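PDB 3H2G: esterase from Xanthomonas oryzae pv. oryzae, which hydrolyses ester bonds in degrading the rice cell wall and contributes to virulence, and probably belongs to the alpha/beta hydrolases. Local coordinates for residues D107-R112 with S383-V388; C331-D336 with L361-T366; D336-L341 with F375-T380. One frame throughout, in Å; residues are numbered along the deposited sequence.

Overall arrangement
From the N terminus, the first residues to take part are on helix 108-114, and their partner in interaction 1 comes 271 residues later on the C-terminal helix 376-396, so this contact closes a long loop that encloses the other two. Within it, strand 328-332 pairs with the edge strand 359-363 in interaction 2, closing a beta-alpha-beta unit through helix 342-353. Interaction 3 then runs from the loop after strand 328-332 to residues 375-380 on helix 376-396; it crosses interaction 2 along the chain and shares Asp336 with it, their centres about 8 Å apart. The Cys331-Cys384 disulfide joins interactions 1 and 2, and the C-terminal helix serves both 1 and 3.

Interaction 1: D107-R112 with S383-V388; sequences DPLVTR and SCIVVV
Ile385 reaches across from the C-terminal helix with its CD1 methyl and lays it against the Pro108 ring, 3.8 Å from CB and equally close to CG. The two side chains cross at about a right angle. Leu109 CD2 makes a looser approach to Ile385 CD1 at 4.4 Å, and the other branch, Ile385 CG2, rests 3.8 Å from Arg112 CB. Trp84 on strand 79-85 and Ile205 on strand 198-205 also touch Ile385.

The second group of contacts belongs to Arg112, whose chain bends at chi2 (-67°) and runs past Val386. Val386 CG2 lies 3.7 Å from Arg112 CD and sits over one face of the guanidinium, displaced toward its rim. The nitrogens of that group are engaged elsewhere: NE pairs with Glu382, one turn back on the C-terminal helix, and NH1 with Glu38.

Polar bonding within segment 107-112 starts its helix. Asp107 is the N-cap, its OD2 taking Leu109 N at 3.0 Å from above the carboxylate plane.

The axes of the short helix segments 108-112 and 383-388 approach to 10.6 Å at 37°, a spacing bridged by Ile385 and Arg112. The contact is van der Waals packing, apolar at Pro108, Leu109 and Ile385, with the Val386 methyl on the Arg112 chain and guanidinium face; carboxylates outside the segments hold that charged end, so its positive charge is probably well balanced.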
ATOM      1  N   ASP A 107      14.884   6.624   3.309  1.00  7.68           N
ATOM      2  CA  ASP A 107      13.632   5.881   3.181  1.00  9.54           C
ATOM      3  C   ASP A 107      13.979   4.422   3.444  1.00  8.01           C
ATOM      4  O   ASP A 107      14.976   3.916   2.923  1.00  6.34           O
ATOM      5  CB  ASP A 107      13.060   6.019   1.767  1.00 10.93           C
ATOM      6  CG  ASP A 107      11.670   5.417   1.642  1.00 15.08           C
ATOM      7  OD1 ASP A 107      10.687   6.120   1.950  1.00 18.21           O
ATOM      8  OD2 ASP A 107      11.562   4.236   1.253  1.00 16.04           O
ATOM      9  N   PRO A 108      13.164   3.721   4.246  1.00  8.48           N
ATOM     10  CA  PRO A 108      13.462   2.315   4.534  1.00  7.75           C
ATOM     11  C   PRO A 108      13.574   1.399   3.313  1.00  7.53           C
ATOM     12  O   PRO A 108      14.243   0.368   3.375  1.00  6.45           O
ATOM     13  CB  PRO A 108      12.340   1.910   5.493  1.00  8.71           C
ATOM     14  CG  PRO A 108      11.205   2.800   5.085  1.00 10.57           C
ATOM     15  CD  PRO A 108      11.887   4.130   4.860  1.00  8.72           C
ATOM     16  N   LEU A 109      12.929   1.755   2.206  1.00  6.77           N
ATOM     17  CA  LEU A 109      13.036   0.915   1.017  1.00  6.24           C
ATOM     18  C   LEU A 109      14.486   0.914   0.552  1.00  5.97           C
ATOM     19  O   LEU A 109      14.991  -0.087   0.048  1.00  6.59           O
ATOM     20  CB  LEU A 109      12.133   1.425  -0.108  1.00  5.84           C
ATOM     21  CG  LEU A 109      10.623   1.326   0.133  1.00  5.36           C
ATOM     22  CD1 LEU A 109       9.895   1.721  -1.140  1.00  6.86           C
ATOM     23  CD2 LEU A 109      10.246  -0.093   0.550  1.00  5.18           C
ATOM     24  N   VAL A 110      15.155   2.047   0.730  1.00  6.28           N
ATOM     25  CA  VAL A 110      16.558   2.166   0.346  1.00  6.66           C
ATOM     26  C   VAL A 110      17.485   1.578   1.409  1.00  6.37           C
ATOM     27  O   VAL A 110      18.314   0.719   1.119  1.00  6.99           O
ATOM     28  CB  VAL A 110      16.964   3.647   0.138  1.00  6.04           C
ATOM     29  CG1 VAL A 110      18.479   3.758  -0.026  1.00  7.36           C
ATOM     30  CG2 VAL A 110      16.260   4.217  -1.083  1.00  5.68           C
ATOM     31  N   THR A 111      17.326   2.044   2.641  1.00  6.87           N
ATOM     32  CA  THR A 111      18.183   1.627   3.746  1.00  6.13           C
ATOM     33  C   THR A 111      18.052   0.207   4.273  1.00  6.37           C
ATOM     34  O   THR A 111      19.029  -0.356   4.763  1.00  7.16           O
ATOM     35  CB  THR A 111      18.029   2.591   4.948  1.00  6.67           C
ATOM     36  OG1 THR A 111      16.716   2.461   5.512  1.00  4.60           O
ATOM     37  CG2 THR A 111      18.231   4.026   4.501  1.00  4.70           C
ATOM     38  N   ARG A 112      16.864  -0.382   4.176  1.00  5.92           N
ATOM     39  CA  ARG A 112      16.666  -1.729   4.703  1.00  5.62           C
ATOM     40  C   ARG A 112      16.561  -2.843   3.670  1.00  5.68           C
ATOM     41  O   ARG A 112      16.893  -3.987   3.960  1.00  5.11           O
ATOM     42  CB  ARG A 112      15.403  -1.767   5.563  1.00  7.67           C
ATOM     43  CG  ARG A 112      15.366  -0.746   6.678  1.00  7.44           C
ATOM     44  CD  ARG A 112      16.420  -1.027   7.731  1.00  9.86           C
ATOM     45  NE  ARG A 112      16.286  -0.105   8.854  1.00 10.53           N
ATOM     46  CZ  ARG A 112      16.928  -0.231  10.010  1.00 11.96           C
ATOM     47  NH1 ARG A 112      17.760  -1.247  10.203  1.00 11.76           N
ATOM     48  NH2 ARG A 112      16.725   0.654  10.977  1.00 13.63           N
ATOM     49  N   SER A 383       9.640  -0.786  11.242  1.00  8.80           N
ATOM     50  CA  SER A 383       9.782  -1.911  12.165  1.00  8.29           C
ATOM     51  C   SER A 383       9.428  -3.231  11.488  1.00  7.57           C
ATOM     52  O   SER A 383      10.148  -4.224  11.615  1.00  6.98           O
ATOM     53  CB  SER A 383       8.886  -1.715  13.392  1.00 10.19           C
ATOM     54  OG  SER A 383       9.345  -0.634  14.186  1.00 17.40           O
ATOM     55  N   CYS A 384       8.308  -3.239  10.776  1.00  5.84           N
ATOM     56  CA  CYS A 384       7.869  -4.439  10.078  1.00  5.94           C
ATOM     57  C   CYS A 384       8.732  -4.767   8.868  1.00  5.24           C
ATOM     58  O   CYS A 384       8.966  -5.937   8.573  1.00  4.26           O
ATOM     59  CB  CYS A 384       6.413  -4.298   9.646  1.00  6.23           C
ATOM     60  SG  CYS A 384       5.209  -4.776  10.923  1.00  6.93           S
ATOM     61  N   ILE A 385       9.197  -3.745   8.153  1.00  5.72           N
ATOM     62  CA  ILE A 385      10.055  -4.004   7.001  1.00  5.94           C
ATOM     63  C   ILE A 385      11.262  -4.800   7.498  1.00  6.59           C
ATOM     64  O   ILE A 385      11.658  -5.795   6.888  1.00  4.50           O
ATOM     65  CB  ILE A 385      10.540  -2.689   6.338  1.00  6.91           C
ATOM     66  CG1 ILE A 385       9.415  -2.094   5.485  1.00  5.69           C
ATOM     67  CG2 ILE A 385      11.772  -2.952   5.476  1.00  5.56           C
ATOM     68  CD1 ILE A 385       9.738  -0.734   4.895  1.00  5.29           C
ATOM     69  N   VAL A 386      11.832  -4.362   8.616  1.00  5.68           N
ATOM     70  CA  VAL A 386      12.989  -5.041   9.185  1.00  6.41           C
ATOM     71  C   VAL A 386      12.645  -6.464   9.616  1.00  6.64           C
ATOM     72  O   VAL A 386      13.358  -7.407   9.282  1.00  6.43           O
ATOM     73  CB  VAL A 386      13.551  -4.258  10.395  1.00  7.15           C
ATOM     74  CG1 VAL A 386      14.621  -5.076  11.109  1.00  6.99           C
ATOM     75  CG2 VAL A 386      14.135  -2.936   9.919  1.00  7.70           C
ATOM     76  N   VAL A 387      11.539  -6.617  10.339  1.00  6.64           N
ATOM     77  CA  VAL A 387      11.115  -7.931  10.819  1.00  7.45           C
ATOM     78  C   VAL A 387      10.792  -8.941   9.721  1.00  7.42           C
ATOM     79  O   VAL A 387      11.252 -10.083   9.777  1.00  8.30           O
ATOM     80  CB  VAL A 387       9.890  -7.804  11.760  1.00  6.97           C
ATOM     81  CG1 VAL A 387       9.290  -9.179  12.044  1.00 10.22           C
ATOM     82  CG2 VAL A 387      10.317  -7.139  13.062  1.00  7.94           C
ATOM     83  N   VAL A 388      10.003  -8.538   8.728  1.00  7.10           N
ATOM     84  CA  VAL A 388       9.646  -9.463   7.656  1.00  6.54           C
ATOM     85  C   VAL A 388      10.854  -9.823   6.792  1.00  6.32           C
ATOM     86  O   VAL A 388      10.960 -10.947   6.302  1.00  6.61           O
ATOM     87  CB  VAL A 388       8.510  -8.897   6.771  1.00  7.35           C
ATOM     88  CG1 VAL A 388       7.270  -8.644   7.629  1.00  5.18           C
ATOM     89  CG2 VAL A 388       8.954  -7.624   6.080  1.00  6.65           C
TER

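Interaction 2: C331-D336 with L361-T366; sequences CGSSND and LVDTGT
Cys331 and Val362 sit side by side on adjoining parallel strands, and the backbone bonds beside them set the register. Gly332 N donates to Val362 O at 3.3 Å, then Gly332 O receives Thr364 N at 2.8 Å in a nearly straight bond lying in the carbonyl plane. Asp363 CA-H adds a CH...O contact to that same Gly332 oxygen.

Apolar packing lies on the face carrying Cys331. With Val362 CG1 placed between its own backbone N and carbonyl carbon (chi1 58°), the methyl comes 3.5 Å from Cys331 SG, and Thr364 CG2 reaches the sulfur as well. The sulfur is half of the disulfide to Cys384, which ties this sheet to the C-terminal helix packed over it. These are the last two strands of the central sheet, joined through helix 342-353 as a right-handed beta-alpha-beta crossover in what is probably an alpha/beta-hydrolase fold.

Where the strands end, side chains take over the hydrogen bonding. Asp363 OD1 accepts Ser334 N at 3.0 Å and, from the opposite face of its carboxylate, Gly365 N in an Asx turn. Asp363 OD2 lies 2.8 Å from Ser334 OG. Ser333 OG closes an ST turn by accepting Asn335 N and lies against Gly365 CA. Asn335 OD1 receives Thr366 N at 2.7 Å, its donor tilted 18° from the amide plane, while Asn335 ND2 is bonded to Asn372.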
ATOM      1  N   CYS A 331       2.503  -8.676   9.035  1.00  5.22           N
ATOM      2  CA  CYS A 331       3.109  -7.947  10.140  1.00  5.33           C
ATOM      3  C   CYS A 331       2.264  -6.741  10.508  1.00  5.67           C
ATOM      4  O   CYS A 331       1.615  -6.132   9.658  1.00  4.27           O
ATOM      5  CB  CYS A 331       4.522  -7.499   9.760  1.00  5.41           C
ATOM      6  SG  CYS A 331       5.531  -6.780  11.103  1.00  8.30           S
ATOM      7  N   GLY A 332       2.275  -6.407  11.792  1.00  6.66           N
ATOM      8  CA  GLY A 332       1.514  -5.275  12.271  1.00  7.19           C
ATOM      9  C   GLY A 332       1.811  -5.079  13.741  1.00  7.72           C
ATOM     10  O   GLY A 332       2.713  -5.718  14.282  1.00  7.95           O
ATOM     11  N   SER A 333       1.055  -4.199  14.386  1.00  6.58           N
ATOM     12  CA  SER A 333       1.246  -3.922  15.801  1.00  7.20           C
ATOM     13  C   SER A 333      -0.088  -3.888  16.531  1.00  8.54           C
ATOM     14  O   SER A 333      -1.060  -3.312  16.036  1.00  7.54           O
ATOM     15  CB  SER A 333       1.959  -2.579  15.983  1.00  8.10           C
ATOM     16  OG  SER A 333       1.906  -2.157  17.338  1.00  7.68           O
ATOM     17  N   SER A 334      -0.137  -4.508  17.706  1.00  8.93           N
ATOM     18  CA  SER A 334      -1.363  -4.510  18.494  1.00 10.10           C
ATOM     19  C   SER A 334      -1.608  -3.137  19.134  1.00  9.66           C
ATOM     20  O   SER A 334      -2.588  -2.945  19.854  1.00  9.58           O
ATOM     21  CB  SER A 334      -1.314  -5.611  19.560  1.00 11.28           C
ATOM     22  OG  SER A 334      -0.085  -5.601  20.261  1.00 14.75           O
ATOM     23  N   ASN A 335      -0.716  -2.184  18.867  1.00  9.15           N
ATOM     24  CA  ASN A 335      -0.869  -0.818  19.385  1.00  8.41           C
ATOM     25  C   ASN A 335      -1.583   0.015  18.313  1.00  6.84           C
ATOM     26  O   ASN A 335      -2.075   1.109  18.589  1.00  7.45           O
ATOM     27  CB  ASN A 335       0.493  -0.155  19.643  1.00  9.21           C
ATOM     28  CG  ASN A 335       1.272  -0.797  20.777  1.00 12.39           C
ATOM     29  OD1 ASN A 335       2.449  -1.119  20.618  1.00 14.92           O
ATOM     30  ND2 ASN A 335       0.634  -0.963  21.928  1.00 12.11           N
ATOM     31  N   ASP A 336      -1.621  -0.519  17.095  1.00  5.86           N
ATOM     32  CA  ASP A 336      -2.214   0.144  15.927  1.00  6.44           C
ATOM     33  C   ASP A 336      -3.732   0.341  15.975  1.00  6.11           C
ATOM     34  O   ASP A 336      -4.494  -0.618  15.864  1.00  6.13           O
ATOM     35  CB  ASP A 336      -1.853  -0.649  14.667  1.00  5.90           C
ATOM     36  CG  ASP A 336      -2.056   0.143  13.387  1.00  7.70           C
ATOM     37  OD1 ASP A 336      -2.849   1.108  13.379  1.00  6.11           O
ATOM     38  OD2 ASP A 336      -1.423  -0.220  12.375  1.00  7.53           O
ATOM     39  N   LEU A 361       1.810 -14.759  11.404  1.00  8.46           N
ATOM     40  CA  LEU A 361       1.651 -13.394  11.876  1.00  9.85           C
ATOM     41  C   LEU A 361       2.756 -13.003  12.849  1.00  9.64           C
ATOM     42  O   LEU A 361       3.237 -13.827  13.625  1.00  7.54           O
ATOM     43  CB  LEU A 361       0.296 -13.251  12.572  1.00 13.04           C
ATOM     44  CG  LEU A 361       0.033 -11.974  13.372  1.00 16.80           C
ATOM     45  CD1 LEU A 361       0.002 -10.778  12.435  1.00 19.59           C
ATOM     46  CD2 LEU A 361      -1.286 -12.103  14.119  1.00 19.12           C
ATOM     47  N   VAL A 362       3.168 -11.742  12.793  1.00  8.65           N
ATOM     48  CA  VAL A 362       4.177 -11.233  13.711  1.00  8.40           C
ATOM     49  C   VAL A 362       3.679  -9.876  14.202  1.00 10.14           C
ATOM     50  O   VAL A 362       3.137  -9.087  13.428  1.00  8.92           O
ATOM     51  CB  VAL A 362       5.572 -11.107  13.042  1.00  9.60           C
ATOM     52  CG1 VAL A 362       5.507 -10.193  11.828  1.00  7.80           C
ATOM     53  CG2 VAL A 362       6.581 -10.586  14.061  1.00  8.39           C
ATOM     54  N   ASP A 363       3.849  -9.630  15.498  1.00  9.78           N
ATOM     55  CA  ASP A 363       3.392  -8.405  16.151  1.00  9.49           C
ATOM     56  C   ASP A 363       4.577  -7.595  16.674  1.00 11.35           C
ATOM     57  O   ASP A 363       5.379  -8.097  17.461  1.00 12.25           O
ATOM     58  CB  ASP A 363       2.454  -8.798  17.307  1.00 10.30           C
ATOM     59  CG  ASP A 363       1.862  -7.604  18.040  1.00  9.35           C
ATOM     60  OD1 ASP A 363       2.168  -6.450  17.688  1.00  8.60           O
ATOM     61  OD2 ASP A 363       1.076  -7.835  18.985  1.00  9.34           O
ATOM     62  N   THR A 364       4.680  -6.341  16.240  1.00 10.86           N
ATOM     63  CA  THR A 364       5.778  -5.478  16.665  1.00 10.76           C
ATOM     64  C   THR A 364       5.362  -4.489  17.749  1.00 11.36           C
ATOM     65  O   THR A 364       6.108  -3.563  18.070  1.00 10.83           O
ATOM     66  CB  THR A 364       6.351  -4.681  15.479  1.00 11.40           C
ATOM     67  OG1 THR A 364       5.334  -3.830  14.935  1.00 10.97           O
ATOM     68  CG2 THR A 364       6.850  -5.630  14.397  1.00 10.67           C
ATOM     69  N   GLY A 365       4.171  -4.693  18.306  1.00 12.29           N
ATOM     70  CA  GLY A 365       3.674  -3.812  19.347  1.00 14.42           C
ATOM     71  C   GLY A 365       4.448  -3.927  20.646  1.00 16.25           C
ATOM     72  O   GLY A 365       5.171  -4.904  20.864  1.00 16.65           O
ATOM     73  N   THR A 366       4.288  -2.932  21.513  1.00 15.73           N
ATOM     74  CA  THR A 366       4.980  -2.906  22.797  1.00 17.88           C
ATOM     75  C   THR A 366       4.337  -3.828  23.825  1.00 18.59           C
ATOM     76  O   THR A 366       4.972  -4.202  24.811  1.00 19.15           O
ATOM     77  CB  THR A 366       5.003  -1.488  23.397  1.00 17.16           C
ATOM     78  OG1 THR A 366       3.661  -1.069  23.678  1.00 18.95           O
ATOM     79  CG2 THR A 366       5.649  -0.509  22.432  1.00 18.16           C
TER

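Interaction 3: D336-L341 with F375-T380; sequences DATVPL and FAHMLT
A very short, almost straight hydrogen bond links His377 to Asp336: ND1 donates to OD2 over 2.6 Å at an angle of 172°. With Ser176 OG bonded to His377 NE2 on the ring's other nitrogen, the arrangement matches the Ser-His-Asp triad of alpha/beta hydrolases, with Ser176 on what looks like the GxSxG nucleophile elbow, and His377 and Asp336 are probably its histidine and acid. Asp336 OD2 uses its syn lone pair and lies in the plane of the imidazole, although carboxylate and ring planes are turned 53° against each other.

The other carboxylate oxygen is fixed by its own loop. Asp336 OD1 takes Thr338 N nearly along the C-O axis and Val339 N from well above the carboxylate plane, each at 2.9 Å, forming an Asx turn and its wider Asx motif. These two amides limit rotation of the carboxylate and so position OD2 for the histidine.

Part of the imidazole's packing comes from the same loop. Thr338 CB makes a CH-pi contact over one face of the His377 ring, 4.2 Å from its centroid, with the two side chains crossing at about a right angle; Thr338 OG1 is bonded to Ala374 O. His377 CG stands anti to the backbone N (chi1 -176°), which carries the ring out to the loop, where Val339 CG2 meets His377 CE1 obliquely at 3.4 Å. Tyr175 also meets the ring.

Further along, His377 O accepts both Thr380 N and Thr380 OG1, the hydroxyl bond being 2.7 Å long.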
ATOM      1  N   ASP A 336      -1.621  -0.519  17.095  1.00  5.86           N
ATOM      2  CA  ASP A 336      -2.214   0.144  15.927  1.00  6.44           C
ATOM      3  C   ASP A 336      -3.732   0.341  15.975  1.00  6.11           C
ATOM      4  O   ASP A 336      -4.494  -0.618  15.864  1.00  6.13           O
ATOM      5  CB  ASP A 336      -1.853  -0.649  14.667  1.00  5.90           C
ATOM      6  CG  ASP A 336      -2.056   0.143  13.387  1.00  7.70           C
ATOM      7  OD1 ASP A 336      -2.849   1.108  13.379  1.00  6.11           O
ATOM      8  OD2 ASP A 336      -1.423  -0.220  12.375  1.00  7.53           O
ATOM      9  N   ALA A 337      -4.166   1.592  16.122  1.00  7.13           N
ATOM     10  CA  ALA A 337      -5.590   1.909  16.176  1.00  6.62           C
ATOM     11  C   ALA A 337      -6.144   2.352  14.819  1.00  7.49           C
ATOM     12  O   ALA A 337      -7.357   2.486  14.655  1.00  8.65           O
ATOM     13  CB  ALA A 337      -5.846   2.997  17.225  1.00  8.05           C
ATOM     14  N   THR A 338      -5.263   2.585  13.849  1.00  6.37           N
ATOM     15  CA  THR A 338      -5.713   2.996  12.519  1.00  7.35           C
ATOM     16  C   THR A 338      -6.126   1.754  11.728  1.00  7.87           C
ATOM     17  O   THR A 338      -7.175   1.733  11.080  1.00  7.11           O
ATOM     18  CB  THR A 338      -4.606   3.768  11.766  1.00  8.65           C
ATOM     19  OG1 THR A 338      -4.314   4.986  12.469  1.00  9.44           O
ATOM     20  CG2 THR A 338      -5.062   4.111  10.352  1.00  7.33           C
ATOM     21  N   VAL A 339      -5.297   0.719  11.793  1.00  6.94           N
ATOM     22  CA  VAL A 339      -5.585  -0.548  11.130  1.00  6.26           C
ATOM     23  C   VAL A 339      -5.339  -1.643  12.168  1.00  6.93           C
ATOM     24  O   VAL A 339      -4.223  -2.154  12.294  1.00  7.83           O
ATOM     25  CB  VAL A 339      -4.664  -0.781   9.904  1.00  5.15           C
ATOM     26  CG1 VAL A 339      -4.967  -2.140   9.278  1.00  4.60           C
ATOM     27  CG2 VAL A 339      -4.875   0.327   8.877  1.00  7.23           C
ATOM     28  N   PRO A 340      -6.377  -2.003  12.944  1.00  4.61           N
ATOM     29  CA  PRO A 340      -6.257  -3.037  13.975  1.00  5.51           C
ATOM     30  C   PRO A 340      -5.662  -4.345  13.469  1.00  7.08           C
ATOM     31  O   PRO A 340      -5.965  -4.791  12.362  1.00  5.92           O
ATOM     32  CB  PRO A 340      -7.691  -3.194  14.466  1.00  5.69           C
ATOM     33  CG  PRO A 340      -8.216  -1.785  14.355  1.00  3.45           C
ATOM     34  CD  PRO A 340      -7.711  -1.373  12.992  1.00  5.10           C
ATOM     35  N   LEU A 341      -4.814  -4.953  14.293  1.00  7.26           N
ATOM     36  CA  LEU A 341      -4.168  -6.211  13.936  1.00  8.58           C
ATOM     37  C   LEU A 341      -5.214  -7.304  13.740  1.00  8.77           C
ATOM     38  O   LEU A 341      -4.916  -8.380  13.217  1.00  8.01           O
ATOM     39  CB  LEU A 341      -3.166  -6.609  15.024  1.00  8.46           C
ATOM     40  CG  LEU A 341      -2.181  -7.733  14.687  1.00 11.18           C
ATOM     41  CD1 LEU A 341      -1.439  -7.409  13.393  1.00 10.32           C
ATOM     42  CD2 LEU A 341      -1.196  -7.898  15.845  1.00 14.29           C
ATOM     43  N   PHE A 375      -1.359   6.800  15.842  1.00  9.27           N
ATOM     44  CA  PHE A 375      -0.003   7.087  15.383  1.00  8.64           C
ATOM     45  C   PHE A 375       0.942   5.895  15.453  1.00  8.80           C
ATOM     46  O   PHE A 375       2.044   5.938  14.899  1.00  9.85           O
ATOM     47  CB  PHE A 375       0.591   8.251  16.180  1.00  9.30           C
ATOM     48  CG  PHE A 375      -0.142   9.547  15.993  1.00 11.34           C
ATOM     49  CD1 PHE A 375      -1.231   9.871  16.797  1.00 12.22           C
ATOM     50  CD2 PHE A 375       0.236  10.432  14.987  1.00 11.81           C
ATOM     51  CE1 PHE A 375      -1.933  11.059  16.602  1.00 11.75           C
ATOM     52  CE2 PHE A 375      -0.462  11.622  14.783  1.00 13.81           C
ATOM     53  CZ  PHE A 375      -1.548  11.934  15.594  1.00 10.24           C
ATOM     54  N   ALA A 376       0.529   4.835  16.137  1.00  8.69           N
ATOM     55  CA  ALA A 376       1.371   3.649  16.240  1.00  8.50           C
ATOM     56  C   ALA A 376       1.407   2.963  14.878  1.00  8.92           C
ATOM     57  O   ALA A 376       2.274   2.130  14.608  1.00  9.14           O
ATOM     58  CB  ALA A 376       0.822   2.699  17.302  1.00  8.22           C
ATOM     59  N   HIS A 377       0.456   3.330  14.021  1.00  8.42           N
ATOM     60  CA  HIS A 377       0.355   2.770  12.679  1.00  7.44           C
ATOM     61  C   HIS A 377       1.632   3.048  11.883  1.00  8.17           C
ATOM     62  O   HIS A 377       2.232   2.135  11.318  1.00  7.05           O
ATOM     63  CB  HIS A 377      -0.859   3.376  11.960  1.00  5.53           C
ATOM     64  CG  HIS A 377      -1.119   2.804  10.596  1.00  6.39           C
ATOM     65  ND1 HIS A 377      -1.366   1.465  10.381  1.00  5.70           N
ATOM     66  CD2 HIS A 377      -1.209   3.401   9.383  1.00  4.30           C
ATOM     67  CE1 HIS A 377      -1.597   1.261   9.095  1.00  6.79           C
ATOM     68  NE2 HIS A 377      -1.509   2.421   8.469  1.00  5.52           N
ATOM     69  N   MET A 378       2.049   4.311  11.857  1.00  9.26           N
ATOM     70  CA  MET A 378       3.241   4.710  11.117  1.00 10.68           C
ATOM     71  C   MET A 378       4.527   4.042  11.595  1.00 10.77           C
ATOM     72  O   MET A 378       5.469   3.867  10.817  1.00 11.17           O
ATOM     73  CB  MET A 378       3.399   6.236  11.157  1.00 11.55           C
ATOM     74  CG  MET A 378       2.315   6.995  10.395  1.00 13.47           C
ATOM     75  SD  MET A 378       0.705   7.028  11.230  1.00 18.36           S
ATOM     76  CE  MET A 378       0.864   8.551  12.162  1.00 17.94           C
ATOM     77  N   LEU A 379       4.571   3.669  12.869  1.00 10.35           N
ATOM     78  CA  LEU A 379       5.752   3.021  13.428  1.00 10.87           C
ATOM     79  C   LEU A 379       5.991   1.641  12.814  1.00 10.54           C
ATOM     80  O   LEU A 379       7.126   1.174  12.755  1.00 11.28           O
ATOM     81  CB  LEU A 379       5.609   2.872  14.945  1.00 11.71           C
ATOM     82  CG  LEU A 379       5.392   4.159  15.744  1.00 13.95           C
ATOM     83  CD1 LEU A 379       5.132   3.817  17.206  1.00 15.26           C
ATOM     84  CD2 LEU A 379       6.611   5.060  15.605  1.00 14.81           C
ATOM     85  N   THR A 380       4.924   0.993  12.352  1.00  9.96           N
ATOM     86  CA  THR A 380       5.050  -0.345  11.776  1.00  9.39           C
ATOM     87  C   THR A 380       5.732  -0.397  10.421  1.00  9.52           C
ATOM     88  O   THR A 380       6.212  -1.451  10.013  1.00  9.96           O
ATOM     89  CB  THR A 380       3.677  -1.048  11.633  1.00  9.46           C
ATOM     90  OG1 THR A 380       2.889  -0.381  10.638  1.00  9.76           O
ATOM     91  CG2 THR A 380       2.932  -1.039  12.959  1.00  8.80           C
TER